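Local atomic coordinates of 4-alpha-glucanotransferase (Aquifex aeolicus, PDB entry 1TZ7), a protein that belongs to the 4-alpha-glucanotransferase (amylomaltase) family and is built around a barrel of eight parallel strands ringed by helices. Residues L42-D51 / F205-A216. Residues are numbered along the deposited sequence; the frame is centred on the assembly and turned at random.
Sequences LGKEAYRFLD and FFKQWEKLRRYA
Tyr47 and Tyr215 reach each other by different first torsions: the Tyr47 ring hangs beside its own backbone N (chi1 -72°), whereas that of Tyr215 swings beside its carbonyl carbon (chi1 -163°). The two rings meet edge-to-face, planes at 83° and centroids 4.9 Å apart, with CD1 of Tyr47 over the centre of the Tyr215 face. Leu212 covers one face of the Tyr47 ring, its CD1 standing 3.7 Å from the centroid almost on the ring normal, a CH-pi contact. That same methyl is shared with Ala46 CB and presses tightly on Leu50 CD1 at 3.5 Å; Leu50 continues to the edge of the Tyr215 ring and to Ala216 CB. At the other end Leu42 spreads its two methyls, CD2 meeting the edge of the Trp209 indole at CE3 (3.6 Å) and CD1 lying over the rim of a Phe205 face.

Two phenol oxygens work at the borders of this apolar seam. Tyr215 OH donates to the syn lone pair of Asp51 OD1 at 2.6 Å, the carboxylate well turned from the ring plane. Tyr47 OH donates to a water 2.7 Å away, and the water in turn donates to Leu42 O and Gln208 O, tying the turn before helix 44-56 to helix 192-218. The Gln208 amide itself is held by Glu95 and by the backbone N of Asp92.

The axes of segments 44-51 and 205-216 run nearly parallel, 10.3 Å apart at closest approach; they belong to helices 44-56 and 192-218, outer helices of the barrel, and Leu50 and Leu212 both also touch Trp61 on strand 60-62. Chemically, then, an aliphatic and aromatic core carries the packing, while the carboxylate and the water accept the tyrosine protons and would fix how both rings sit.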
# COMPACT_ATOMS: atom_id res chain seq x y z
N LEU A 42 -13.53 5.28 -4.60
CA LEU A 42 -13.96 3.93 -4.97
C LEU A 42 -15.25 3.96 -5.81
O LEU A 42 -15.97 2.96 -5.90
CB LEU A 42 -14.18 3.08 -3.71
CG LEU A 42 -13.01 3.01 -2.73
CD1 LEU A 42 -13.38 2.20 -1.50
CD2 LEU A 42 -11.79 2.43 -3.40
N GLY A 43 -15.52 5.10 -6.43
CA GLY A 43 -16.74 5.29 -7.19
C GLY A 43 -16.51 5.20 -8.69
O GLY A 43 -15.65 4.46 -9.16
N LYS A 44 -17.30 5.97 -9.44
CA LYS A 44 -17.41 5.84 -10.90
C LYS A 44 -16.05 5.64 -11.60
O LYS A 44 -15.93 4.80 -12.49
CB LYS A 44 -18.11 7.09 -11.46
CG LYS A 44 -18.18 7.16 -12.97
CD LYS A 44 -19.22 8.20 -13.43
CE LYS A 44 -18.73 9.03 -14.62
NZ LYS A 44 -19.13 8.44 -15.93
N GLU A 45 -15.05 6.41 -11.20
CA GLU A 45 -13.77 6.43 -11.92
C GLU A 45 -12.94 5.18 -11.64
O GLU A 45 -12.11 4.79 -12.46
CB GLU A 45 -12.97 7.68 -11.55
CG GLU A 45 -13.56 8.97 -12.10
CD GLU A 45 -13.78 8.91 -13.59
OE1 GLU A 45 -12.92 8.35 -14.30
OE2 GLU A 45 -14.81 9.43 -14.06
N ALA A 46 -13.15 4.58 -10.48
CA ALA A 46 -12.56 3.28 -10.18
C ALA A 46 -13.12 2.21 -11.11
O ALA A 46 -12.38 1.37 -11.62
CB ALA A 46 -12.81 2.91 -8.73
N TYR A 47 -14.43 2.25 -11.34
CA TYR A 47 -15.10 1.30 -12.23
C TYR A 47 -14.70 1.51 -13.68
O TYR A 47 -14.52 0.56 -14.43
CB TYR A 47 -16.61 1.40 -12.07
CG TYR A 47 -17.10 0.84 -10.76
CD1 TYR A 47 -17.45 -0.50 -10.64
CD2 TYR A 47 -17.21 1.65 -9.64
CE1 TYR A 47 -17.90 -1.01 -9.43
CE2 TYR A 47 -17.65 1.15 -8.42
CZ TYR A 47 -18.00 -0.18 -8.33
OH TYR A 47 -18.44 -0.67 -7.13
N ARG A 48 -14.56 2.78 -14.08
CA ARG A 48 -14.10 3.12 -15.43
C ARG A 48 -12.69 2.60 -15.68
O ARG A 48 -12.37 2.18 -16.78
CB ARG A 48 -14.14 4.64 -15.63
CG ARG A 48 -13.69 5.10 -17.03
CD ARG A 48 -14.82 5.58 -17.93
NE ARG A 48 -15.53 6.73 -17.37
CZ ARG A 48 -15.04 7.98 -17.34
NH1 ARG A 48 -13.84 8.25 -17.85
NH2 ARG A 48 -15.76 8.95 -16.80
N PHE A 49 -11.86 2.63 -14.64
CA PHE A 49 -10.49 2.16 -14.75
C PHE A 49 -10.44 0.64 -14.87
O PHE A 49 -9.67 0.11 -15.65
CB PHE A 49 -9.67 2.61 -13.54
CG PHE A 49 -8.28 2.03 -13.50
CD1 PHE A 49 -7.34 2.39 -14.45
CD2 PHE A 49 -7.93 1.10 -12.52
CE1 PHE A 49 -6.06 1.85 -14.42
CE2 PHE A 49 -6.64 0.55 -12.49
CZ PHE A 49 -5.72 0.92 -13.43
N LEU A 50 -11.28 -0.05 -14.10
CA LEU A 50 -11.42 -1.50 -14.23
C LEU A 50 -11.92 -1.90 -15.62
O LEU A 50 -11.46 -2.88 -16.18
CB LEU A 50 -12.37 -2.05 -13.15
CG LEU A 50 -11.84 -2.02 -11.71
CD1 LEU A 50 -12.88 -2.58 -10.75
CD2 LEU A 50 -10.53 -2.80 -11.58
N ASP A 51 -12.85 -1.11 -16.18
CA ASP A 51 -13.34 -1.33 -17.55
C ASP A 51 -12.21 -1.21 -18.55
O ASP A 51 -12.16 -1.94 -19.52
CB ASP A 51 -14.44 -0.32 -17.92
CG ASP A 51 -15.75 -0.61 -17.24
OD1 ASP A 51 -15.93 -1.72 -16.70
OD2 ASP A 51 -16.68 0.23 -17.20
N PHE A 205 -16.75 2.40 3.86
CA PHE A 205 -15.54 2.16 3.07
C PHE A 205 -15.51 0.72 2.56
O PHE A 205 -15.26 0.48 1.38
CB PHE A 205 -14.28 2.44 3.90
CG PHE A 205 -13.00 2.09 3.17
CD1 PHE A 205 -12.30 3.06 2.48
CD2 PHE A 205 -12.52 0.78 3.17
CE1 PHE A 205 -11.13 2.74 1.80
CE2 PHE A 205 -11.36 0.46 2.50
CZ PHE A 205 -10.66 1.45 1.81
N PHE A 206 -15.74 -0.23 3.47
CA PHE A 206 -15.54 -1.63 3.17
C PHE A 206 -16.64 -2.16 2.25
O PHE A 206 -16.41 -3.08 1.46
CB PHE A 206 -15.49 -2.45 4.47
CG PHE A 206 -14.10 -2.57 5.06
CD1 PHE A 206 -13.58 -1.54 5.84
CD2 PHE A 206 -13.32 -3.69 4.83
CE1 PHE A 206 -12.30 -1.64 6.38
CE2 PHE A 206 -12.05 -3.79 5.37
CZ PHE A 206 -11.53 -2.76 6.14
N LYS A 207 -17.83 -1.58 2.35
CA LYS A 207 -18.93 -1.94 1.46
C LYS A 207 -18.67 -1.42 0.03
O LYS A 207 -19.00 -2.09 -0.94
CB LYS A 207 -20.26 -1.38 1.99
CG LYS A 207 -21.23 -2.45 2.53
CD LYS A 207 -20.57 -3.31 3.63
CE LYS A 207 -20.83 -4.80 3.42
NZ LYS A 207 -21.84 -5.34 4.37
N GLN A 208 -18.08 -0.24 -0.07
CA GLN A 208 -17.71 0.30 -1.37
C GLN A 208 -16.56 -0.51 -2.01
O GLN A 208 -16.54 -0.71 -3.22
CB GLN A 208 -17.33 1.78 -1.25
CG GLN A 208 -18.53 2.71 -1.07
CD GLN A 208 -18.17 4.18 -1.24
OE1 GLN A 208 -17.02 4.51 -1.51
NE2 GLN A 208 -19.15 5.05 -1.08
N TRP A 209 -15.62 -0.96 -1.19
CA TRP A 209 -14.54 -1.78 -1.70
C TRP A 209 -15.02 -3.18 -2.10
O TRP A 209 -14.55 -3.74 -3.08
CB TRP A 209 -13.40 -1.91 -0.69
CG TRP A 209 -12.28 -2.69 -1.24
CD1 TRP A 209 -12.04 -4.02 -1.07
CD2 TRP A 209 -11.25 -2.21 -2.11
NE1 TRP A 209 -10.92 -4.39 -1.77
CE2 TRP A 209 -10.41 -3.30 -2.41
CE3 TRP A 209 -10.94 -0.95 -2.66
CZ2 TRP A 209 -9.29 -3.17 -3.23
CZ3 TRP A 209 -9.83 -0.84 -3.47
CH2 TRP A 209 -9.02 -1.94 -3.75
N GLU A 210 -15.95 -3.72 -1.33
CA GLU A 210 -16.54 -5.03 -1.62
C GLU A 210 -17.20 -5.01 -2.99
O GLU A 210 -17.05 -5.95 -3.77
CB GLU A 210 -17.56 -5.40 -0.54
CG GLU A 210 -18.29 -6.72 -0.78
CD GLU A 210 -19.28 -7.05 0.32
OE1 GLU A 210 -20.32 -6.37 0.42
OE2 GLU A 210 -19.02 -7.99 1.10
N LYS A 211 -17.92 -3.94 -3.28
CA LYS A 211 -18.61 -3.77 -4.56
C LYS A 211 -17.61 -3.64 -5.71
O LYS A 211 -17.79 -4.21 -6.77
CB LYS A 211 -19.52 -2.54 -4.51
CG LYS A 211 -20.70 -2.60 -5.46
CD LYS A 211 -21.55 -1.32 -5.40
CE LYS A 211 -22.54 -1.34 -4.23
NZ LYS A 211 -22.00 -0.68 -3.02
N LEU A 212 -16.55 -2.87 -5.48
CA LEU A 212 -15.54 -2.65 -6.50
C LEU A 212 -14.75 -3.94 -6.75
O LEU A 212 -14.41 -4.25 -7.89
CB LEU A 212 -14.58 -1.54 -6.06
CG LEU A 212 -13.51 -1.15 -7.09
CD1 LEU A 212 -14.13 -0.48 -8.30
CD2 LEU A 212 -12.48 -0.23 -6.45
N ARG A 213 -14.48 -4.67 -5.69
CA ARG A 213 -13.73 -5.91 -5.78
C ARG A 213 -14.50 -6.98 -6.57
O ARG A 213 -13.91 -7.72 -7.36
CB ARG A 213 -13.40 -6.44 -4.39
CG ARG A 213 -12.86 -7.83 -4.42
CD ARG A 213 -12.37 -8.35 -3.10
NE ARG A 213 -11.95 -9.72 -3.25
CZ ARG A 213 -10.82 -10.10 -3.83
NH1 ARG A 213 -10.53 -11.38 -3.94
NH2 ARG A 213 -9.96 -9.19 -4.30
N ARG A 214 -15.80 -7.05 -6.35
CA ARG A 214 -16.65 -7.99 -7.09
C ARG A 214 -16.64 -7.66 -8.58
O ARG A 214 -16.54 -8.54 -9.42
CB ARG A 214 -18.08 -7.95 -6.56
CG ARG A 214 -19.05 -8.83 -7.34
CD ARG A 214 -20.47 -8.84 -6.79
NE ARG A 214 -21.39 -9.53 -7.68
CZ ARG A 214 -22.69 -9.67 -7.46
NH1 ARG A 214 -23.45 -10.32 -8.34
NH2 ARG A 214 -23.24 -9.16 -6.37
N TYR A 215 -16.74 -6.37 -8.89
CA TYR A 215 -16.69 -5.91 -10.26
C TYR A 215 -15.37 -6.36 -10.92
O TYR A 215 -15.36 -6.86 -12.03
CB TYR A 215 -16.82 -4.39 -10.28
CG TYR A 215 -17.18 -3.80 -11.62
CD1 TYR A 215 -16.19 -3.37 -12.49
CD2 TYR A 215 -18.51 -3.66 -12.01
CE1 TYR A 215 -16.51 -2.82 -13.72
CE2 TYR A 215 -18.84 -3.12 -13.24
CZ TYR A 215 -17.83 -2.69 -14.09
OH TYR A 215 -18.14 -2.14 -15.32
N ALA A 216 -14.26 -6.17 -10.20
CA ALA A 216 -12.94 -6.56 -10.71
C ALA A 216 -12.85 -8.08 -10.92
O ALA A 216 -12.41 -8.54 -11.96
CB ALA A 216 -11.87 -6.10 -9.76
O HOH W 1 -17.47 0.85 -5.09